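PDB 4IYK: uncharacterized protein from Bacteroides uniformis, which is of unknown function but is thought to bind carbohydrate, pairing a transthyretin-like domain with a C-terminal immunoglobulin-like (E-set) domain. Local coordinates for residues Ile104-Val109 against Ala203-Ser208; Asn117-Thr122 against Ile182-Asn187. All blocks are in the same frame, centred on the assembly; numbering follows the deposited sequence.

Interaction 1 (Ile104-Val109 against Ala203-Ser208); sequences IPYIRV and ALADVS
The two sheets of the C-terminal beta-sandwich face each other here, with Y106 and I107 packed against A203, A205 and V207. Strands 107-109 and 203-206 run nearly antiparallel, at 158°, and their axes approach to 8.1 Å. No hydrogen bond crosses the gap. The methyl of A205 sits between two neighbours: its CB is 3.5 Å from I107 CD1 and 3.6 Å from Y106 CB. I107 reaches across with both branches. CG1 lies anti to the carbonyl carbon (chi1 -66°), and this carries CD1 over to A205. The other branch, CG2, meets A203 CB at 3.9 Å. In the E-set fold such apolar contacts fill the space between the sheets, and L127 and L136 also touch I107. Just before strand 107-117 begins, the Y106 ring takes V207 CG2 over one face in a CH-pi contact. V207 CG2 is 4.1 Å from the Y106 ring centroid and lies off-centre, closest to Y106 CD1 at 3.7 Å. The Y106 ring also stacks edge-to-face with Y83 of the N-terminal domain. The CB of R108 points away from 203-208, and its guanidinium forms salt bridges with D23 and E128.

Interaction 2 (Asn117-Thr122 against Ile182-Asn187); sequences NGNVIT and IDLGQN
L184 packs against N119 and I121 at one end of a three-stranded antiparallel sheet, where strand 120-129 begins and strand 178-183 ends. Strands 120-122 and 182-183 pair in the sheet that also holds strand 107-117. V120 and D183 form a non-hydrogen-bonded pair, and I121 and I182 a hydrogen-bonded one. In that second pair, I121 N to I182 O and I182 N to I121 O are both 2.8 Å, each donor lying in the carbonyl plane. One more bond follows, L184 N to N119 O at 2.8 Å, with the donor tilted 20° from the N119 carbonyl plane. It ties the end of the strand to the type II' turn of N117-V120, which joins strands 107-117 and 120-129 as a hairpin.

The L184 side chain starts beside the N119 carbonyl oxygen. L184 CB is 3.2 Å from N119 O and also meets N119 OD1, the two side chains crossing at a slant. L184 CG, anti to its own carbonyl carbon (chi1 -64°), lies 3.4 Å from N119 O. The methyls then divide. L184 CD1 stays near the N119 carbonyl carbon and comes 4.0 Å from I121 CD1. L184 CD2 turns to I121 CG1, at 3.7 Å. K116 of strand 107-117, on the far side of strand 120-129, also touches L184. With an alanine here, I121 CG1 and CD1 would probably lose the two methyls packed against them, leaving a gap beside the N119 carbonyl.

Beyond L184 the chain turns away through G185 and Q186. D183 OD1 accepts from Q186 N in an Asx motif, the donor coming from above the carboxylate plane. N187 closes the turn: its ND2 donates to D183 O at 2.9 Å, with the oxygen only 14° out of the N187 amide plane.

Overall arrangement
Both contacts belong to the C-terminal domain, and both use the sheet of strands 107-117, 120-129 and 178-183. Interaction 1 packs that sheet against the opposing one. Interaction 2 lies within the sheet and bonds two of its strands. Along the chain it is nested inside the loop closed by interaction 1. Their centres are 28 Å apart and their nearest atoms about 11 Å, so they do not touch. Interaction 1 is buried beside the N-terminal domain, its centre about 10 Å from the centre of the chain. The centre of interaction 2 is about 24 Å from it, at the hairpin end of the sheet. Neither contact is known to form a carbohydrate site; a 1,2-ethanediol, probably from crystallisation, lies about 4 Å from the L204 side chain.

Interaction 1 (Ile104-Val109 against Ala203-Ser208)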
ATOM      1  N   ILE A 104       3.245 -10.281  -6.475  1.00 36.03           N
ATOM      2  CA  ILE A 104       3.387 -11.046  -5.237  1.00 36.07           C
ATOM      3  C   ILE A 104       3.710 -10.022  -4.166  1.00 38.64           C
ATOM      4  O   ILE A 104       4.864  -9.563  -4.136  1.00 39.38           O
ATOM      5  CB  ILE A 104       4.468 -12.189  -5.301  1.00 39.90           C
ATOM      6  CG1 ILE A 104       4.127 -13.243  -6.373  1.00 40.22           C
ATOM      7  CG2 ILE A 104       4.681 -12.839  -3.904  1.00 39.41           C
ATOM      8  CD1 ILE A 104       5.335 -14.155  -6.784  1.00 42.70           C
ATOM      9  N   PRO A 105       2.722  -9.613  -3.309  1.00 30.87           N
ATOM     10  CA  PRO A 105       3.050  -8.660  -2.230  1.00 29.66           C
ATOM     11  C   PRO A 105       3.995  -9.314  -1.235  1.00 36.06           C
ATOM     12  O   PRO A 105       3.991 -10.548  -1.130  1.00 35.65           O
ATOM     13  CB  PRO A 105       1.690  -8.356  -1.589  1.00 29.93           C
ATOM     14  CG  PRO A 105       0.852  -9.543  -1.868  1.00 34.28           C
ATOM     15  CD  PRO A 105       1.333 -10.116  -3.192  1.00 31.37           C
ATOM     16  N   TYR A 106       4.808  -8.531  -0.515  1.00 33.10           N
ATOM     17  CA  TYR A 106       5.684  -9.148   0.486  1.00 33.19           C
ATOM     18  C   TYR A 106       4.848  -9.715   1.625  1.00 35.29           C
ATOM     19  O   TYR A 106       5.115 -10.800   2.123  1.00 36.30           O
ATOM     20  CB  TYR A 106       6.713  -8.125   1.011  1.00 35.74           C
ATOM     21  CG  TYR A 106       7.611  -7.569  -0.073  1.00 37.96           C
ATOM     22  CD1 TYR A 106       8.302  -8.419  -0.938  1.00 41.19           C
ATOM     23  CD2 TYR A 106       7.785  -6.196  -0.227  1.00 38.26           C
ATOM     24  CE1 TYR A 106       9.117  -7.917  -1.947  1.00 42.21           C
ATOM     25  CE2 TYR A 106       8.600  -5.680  -1.233  1.00 39.93           C
ATOM     26  CZ  TYR A 106       9.265  -6.548  -2.093  1.00 46.70           C
ATOM     27  OH  TYR A 106      10.072  -6.064  -3.093  1.00 41.71           O
ATOM     28  N   ILE A 107       3.796  -8.984   2.002  1.00 31.50           N
ATOM     29  CA  ILE A 107       2.880  -9.341   3.077  1.00 31.73           C
ATOM     30  C   ILE A 107       1.431  -9.095   2.644  1.00 34.77           C
ATOM     31  O   ILE A 107       1.135  -8.055   2.051  1.00 31.09           O
ATOM     32  CB  ILE A 107       3.216  -8.497   4.364  1.00 33.58           C
ATOM     33  CG1 ILE A 107       4.616  -8.858   4.933  1.00 35.04           C
ATOM     34  CG2 ILE A 107       2.100  -8.611   5.447  1.00 31.38           C
ATOM     35  CD1 ILE A 107       5.078  -7.979   6.049  1.00 36.65           C
ATOM     36  N   ARG A 108       0.521 -10.011   3.045  1.00 32.50           N
ATOM     37  CA  ARG A 108      -0.926  -9.844   2.883  1.00 31.19           C
ATOM     38  C   ARG A 108      -1.531  -9.609   4.263  1.00 34.91           C
ATOM     39  O   ARG A 108      -1.239 -10.376   5.177  1.00 35.25           O
ATOM     40  CB  ARG A 108      -1.554 -11.096   2.238  1.00 33.16           C
ATOM     41  CG  ARG A 108      -1.209 -11.308   0.790  1.00 38.60           C
ATOM     42  CD  ARG A 108      -1.845 -12.584   0.226  1.00 43.08           C
ATOM     43  NE  ARG A 108      -1.393 -12.762  -1.153  1.00 40.32           N
ATOM     44  CZ  ARG A 108      -0.423 -13.567  -1.554  1.00 51.12           C
ATOM     45  NH1 ARG A 108       0.142 -14.416  -0.702  1.00 46.01           N
ATOM     46  NH2 ARG A 108      -0.052 -13.580  -2.829  1.00 45.20           N
ATOM     47  N   VAL A 109      -2.350  -8.556   4.443  1.00 32.11           N
ATOM     48  CA  VAL A 109      -3.014  -8.350   5.736  1.00 31.00           C
ATOM     49  C   VAL A 109      -4.305  -9.162   5.701  1.00 35.91           C
ATOM     50  O   VAL A 109      -5.118  -8.971   4.797  1.00 33.44           O
ATOM     51  CB  VAL A 109      -3.259  -6.876   6.106  1.00 31.55           C
ATOM     52  CG1 VAL A 109      -3.950  -6.774   7.455  1.00 31.12           C
ATOM     53  CG2 VAL A 109      -1.956  -6.089   6.117  1.00 30.94           C
ATOM     54  N   ALA A 203       1.801  -3.019   7.230  1.00 27.43           N
ATOM     55  CA  ALA A 203       2.808  -3.997   7.649  1.00 29.38           C
ATOM     56  C   ALA A 203       4.001  -3.880   6.744  1.00 31.12           C
ATOM     57  O   ALA A 203       3.858  -3.959   5.526  1.00 29.23           O
ATOM     58  CB  ALA A 203       2.253  -5.418   7.623  1.00 31.06           C
ATOM     59  N   LEU A 204       5.169  -3.622   7.347  1.00 29.60           N
ATOM     60  CA  LEU A 204       6.440  -3.443   6.656  1.00 29.86           C
ATOM     61  C   LEU A 204       7.280  -4.724   6.758  1.00 34.87           C
ATOM     62  O   LEU A 204       7.674  -5.150   7.848  1.00 36.01           O
ATOM     63  CB  LEU A 204       7.214  -2.214   7.208  1.00 28.91           C
ATOM     64  CG  LEU A 204       8.538  -1.857   6.473  1.00 33.19           C
ATOM     65  CD1 LEU A 204       8.279  -1.420   5.027  1.00 31.40           C
ATOM     66  CD2 LEU A 204       9.334  -0.764   7.249  1.00 34.11           C
ATOM     67  N   ALA A 205       7.564  -5.325   5.607  1.00 32.12           N
ATOM     68  CA  ALA A 205       8.385  -6.544   5.533  1.00 33.20           C
ATOM     69  C   ALA A 205       9.877  -6.227   5.545  1.00 39.95           C
ATOM     70  O   ALA A 205      10.275  -5.092   5.317  1.00 39.01           O
ATOM     71  CB  ALA A 205       8.045  -7.326   4.270  1.00 33.20           C
ATOM     72  N   ASP A 206      10.683  -7.267   5.752  1.00 40.09           N
ATOM     73  CA  ASP A 206      12.138  -7.298   5.675  1.00 41.61           C
ATOM     74  C   ASP A 206      12.464  -8.393   4.635  1.00 48.14           C
ATOM     75  O   ASP A 206      12.083  -9.555   4.828  1.00 46.44           O
ATOM     76  CB  ASP A 206      12.715  -7.545   7.076  1.00 44.69           C
ATOM     77  CG  ASP A 206      14.216  -7.766   7.128  1.00 61.20           C
ATOM     78  OD1 ASP A 206      14.944  -7.126   6.331  1.00 63.21           O
ATOM     79  OD2 ASP A 206      14.662  -8.554   7.979  1.00 65.48           O
ATOM     80  N   VAL A 207      13.014  -7.972   3.453  1.00 47.67           N
ATOM     81  CA  VAL A 207      13.294  -8.776   2.250  1.00 49.34           C
ATOM     82  C   VAL A 207      14.637  -8.348   1.602  1.00 54.86           C
ATOM     83  O   VAL A 207      14.954  -7.152   1.581  1.00 52.55           O
ATOM     84  CB  VAL A 207      12.131  -8.624   1.200  1.00 52.12           C
ATOM     85  CG1 VAL A 207      12.256  -9.632   0.050  1.00 53.37           C
ATOM     86  CG2 VAL A 207      10.743  -8.700   1.837  1.00 49.91           C
ATOM     87  N   SER A 208      15.397  -9.310   1.015  1.00 54.23           N
ATOM     88  CA  SER A 208      16.656  -8.990   0.343  1.00 55.50           C
ATOM     89  C   SER A 208      16.584  -8.947  -1.186  1.00 59.50           C
ATOM     90  O   SER A 208      15.785  -9.654  -1.789  1.00 59.98           O
ATOM     91  CB  SER A 208      17.707 -10.012   0.707  1.00 62.99           C
ATOM     92  OG  SER A 208      18.005 -10.763  -0.456  1.00 72.19           O
TER

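Interaction 2 (Asn117-Thr122 against Ile182-Asn187)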
ATOM      1  N   ASN A 117     -14.382   1.477  20.147  1.00 39.12           N
ATOM      2  CA  ASN A 117     -15.074   0.942  21.317  0.50 41.37           C
ATOM      3  C   ASN A 117     -14.776   1.884  22.472  1.00 46.20           C
ATOM      4  O   ASN A 117     -13.648   1.914  22.977  1.00 44.75           O
ATOM      5  CB  ASN A 117     -14.674  -0.524  21.622  0.50 43.59           C
ATOM      6  CG  ASN A 117     -14.820  -1.488  20.458  0.50 58.39           C
ATOM      7  OD1 ASN A 117     -13.826  -1.950  19.875  0.50 48.28           O
ATOM      8  ND2 ASN A 117     -16.056  -1.822  20.099  0.50 45.50           N
ATOM      9  N   GLY A 118     -15.768   2.679  22.827  1.00 46.30           N
ATOM     10  CA  GLY A 118     -15.635   3.683  23.864  1.00 46.94           C
ATOM     11  C   GLY A 118     -14.880   4.820  23.212  1.00 46.88           C
ATOM     12  O   GLY A 118     -15.292   5.306  22.149  1.00 46.31           O
ATOM     13  N   ASN A 119     -13.705   5.133  23.777  1.00 39.18           N
ATOM     14  CA  ASN A 119     -12.811   6.192  23.324  1.00 35.62           C
ATOM     15  C   ASN A 119     -11.481   5.620  22.775  1.00 34.09           C
ATOM     16  O   ASN A 119     -10.436   6.276  22.837  1.00 32.02           O
ATOM     17  CB  ASN A 119     -12.548   7.132  24.505  1.00 36.86           C
ATOM     18  CG  ASN A 119     -12.507   8.576  24.102  1.00 53.47           C
ATOM     19  OD1 ASN A 119     -13.245   9.003  23.207  1.00 51.35           O
ATOM     20  ND2 ASN A 119     -11.670   9.368  24.785  1.00 39.76           N
ATOM     21  N   VAL A 120     -11.515   4.394  22.260  1.00 29.40           N
ATOM     22  CA  VAL A 120     -10.298   3.762  21.734  1.00 28.61           C
ATOM     23  C   VAL A 120     -10.590   3.179  20.359  1.00 31.69           C
ATOM     24  O   VAL A 120     -11.623   2.540  20.165  1.00 30.46           O
ATOM     25  CB  VAL A 120      -9.723   2.670  22.690  1.00 33.01           C
ATOM     26  CG1 VAL A 120      -8.477   2.003  22.089  1.00 33.08           C
ATOM     27  CG2 VAL A 120      -9.402   3.225  24.077  1.00 33.50           C
ATOM     28  N   ILE A 121      -9.661   3.390  19.418  1.00 28.67           N
ATOM     29  CA  ILE A 121      -9.677   2.791  18.090  1.00 28.15           C
ATOM     30  C   ILE A 121      -8.798   1.547  18.202  1.00 31.85           C
ATOM     31  O   ILE A 121      -7.648   1.671  18.603  1.00 29.96           O
ATOM     32  CB  ILE A 121      -9.204   3.767  16.972  1.00 29.49           C
ATOM     33  CG1 ILE A 121      -9.975   5.119  17.009  1.00 28.59           C
ATOM     34  CG2 ILE A 121      -9.279   3.089  15.588  1.00 30.93           C
ATOM     35  CD1 ILE A 121     -11.454   5.078  16.696  1.00 28.87           C
ATOM     36  N   THR A 122      -9.347   0.350  17.906  1.00 31.49           N
ATOM     37  CA  THR A 122      -8.594  -0.909  17.968  1.00 32.24           C
ATOM     38  C   THR A 122      -8.571  -1.597  16.602  1.00 34.81           C
ATOM     39  O   THR A 122      -9.618  -1.774  15.981  1.00 34.12           O
ATOM     40  CB  THR A 122      -9.160  -1.851  19.060  1.00 39.80           C
ATOM     41  OG1 THR A 122      -8.941  -1.237  20.322  1.00 43.63           O
ATOM     42  CG2 THR A 122      -8.468  -3.217  19.088  1.00 38.34           C
ATOM     43  N   ILE A 182      -5.287   3.090  19.321  1.00 27.80           N
ATOM     44  CA  ILE A 182      -5.184   4.541  19.417  1.00 26.37           C
ATOM     45  C   ILE A 182      -6.179   4.992  20.502  1.00 30.92           C
ATOM     46  O   ILE A 182      -7.376   4.723  20.385  1.00 30.87           O
ATOM     47  CB  ILE A 182      -5.383   5.314  18.087  1.00 27.24           C
ATOM     48  CG1 ILE A 182      -4.373   4.857  16.993  1.00 26.69           C
ATOM     49  CG2 ILE A 182      -5.260   6.838  18.338  1.00 25.89           C
ATOM     50  CD1 ILE A 182      -4.877   5.089  15.563  1.00 26.77           C
ATOM     51  N   ASP A 183      -5.679   5.650  21.556  1.00 27.11           N
ATOM     52  CA  ASP A 183      -6.530   6.202  22.610  1.00 27.53           C
ATOM     53  C   ASP A 183      -6.958   7.576  22.125  1.00 28.62           C
ATOM     54  O   ASP A 183      -6.102   8.425  21.900  1.00 28.37           O
ATOM     55  CB  ASP A 183      -5.778   6.266  23.970  1.00 30.37           C
ATOM     56  CG  ASP A 183      -6.631   6.756  25.138  1.00 35.21           C
ATOM     57  OD1 ASP A 183      -7.140   7.894  25.076  1.00 33.41           O
ATOM     58  OD2 ASP A 183      -6.751   6.028  26.117  1.00 42.90           O
ATOM     59  N   LEU A 184      -8.262   7.801  21.964  1.00 25.16           N
ATOM     60  CA  LEU A 184      -8.762   9.068  21.438  1.00 24.22           C
ATOM     61  C   LEU A 184      -8.556  10.239  22.379  1.00 29.85           C
ATOM     62  O   LEU A 184      -8.299  11.341  21.888  1.00 28.93           O
ATOM     63  CB  LEU A 184     -10.231   8.951  21.029  1.00 23.78           C
ATOM     64  CG  LEU A 184     -10.460   7.964  19.867  1.00 26.75           C
ATOM     65  CD1 LEU A 184     -11.967   7.815  19.557  1.00 27.58           C
ATOM     66  CD2 LEU A 184      -9.644   8.388  18.628  1.00 26.96           C
ATOM     67  N   GLY A 185      -8.656  10.001  23.693  1.00 28.61           N
ATOM     68  CA  GLY A 185      -8.474  11.032  24.716  1.00 28.87           C
ATOM     69  C   GLY A 185      -7.057  11.575  24.757  1.00 31.23           C
ATOM     70  O   GLY A 185      -6.845  12.761  25.027  1.00 30.53           O
ATOM     71  N   GLN A 186      -6.077  10.696  24.492  1.00 26.68           N
ATOM     72  CA  GLN A 186      -4.650  10.996  24.465  1.00 27.51           C
ATOM     73  C   GLN A 186      -4.230  11.631  23.130  1.00 30.14           C
ATOM     74  O   GLN A 186      -3.100  12.103  23.014  1.00 30.25           O
ATOM     75  CB  GLN A 186      -3.849   9.692  24.710  1.00 29.45           C
ATOM     76  CG  GLN A 186      -3.882   9.255  26.206  1.00 29.79           C
ATOM     77  CD  GLN A 186      -3.270  10.273  27.125  1.00 32.94           C
ATOM     78  OE1 GLN A 186      -3.964  11.019  27.852  1.00 35.59           O
ATOM     79  NE2 GLN A 186      -1.959  10.398  27.051  1.00 25.73           N
ATOM     80  N   ASN A 187      -5.149  11.647  22.131  1.00 24.69           N
ATOM     81  CA  ASN A 187      -4.893  12.145  20.797  1.00 23.42           C
ATOM     82  C   ASN A 187      -5.991  13.091  20.298  1.00 28.31           C
ATOM     83  O   ASN A 187      -6.183  13.237  19.087  1.00 27.82           O
ATOM     84  CB  ASN A 187      -4.747  10.932  19.870  1.00 22.93           C
ATOM     85  CG  ASN A 187      -3.451  10.204  20.129  1.00 34.69           C
ATOM     86  OD1 ASN A 187      -2.382  10.746  19.891  1.00 27.78           O
ATOM     87  ND2 ASN A 187      -3.511   9.037  20.762  1.00 26.00           N
TER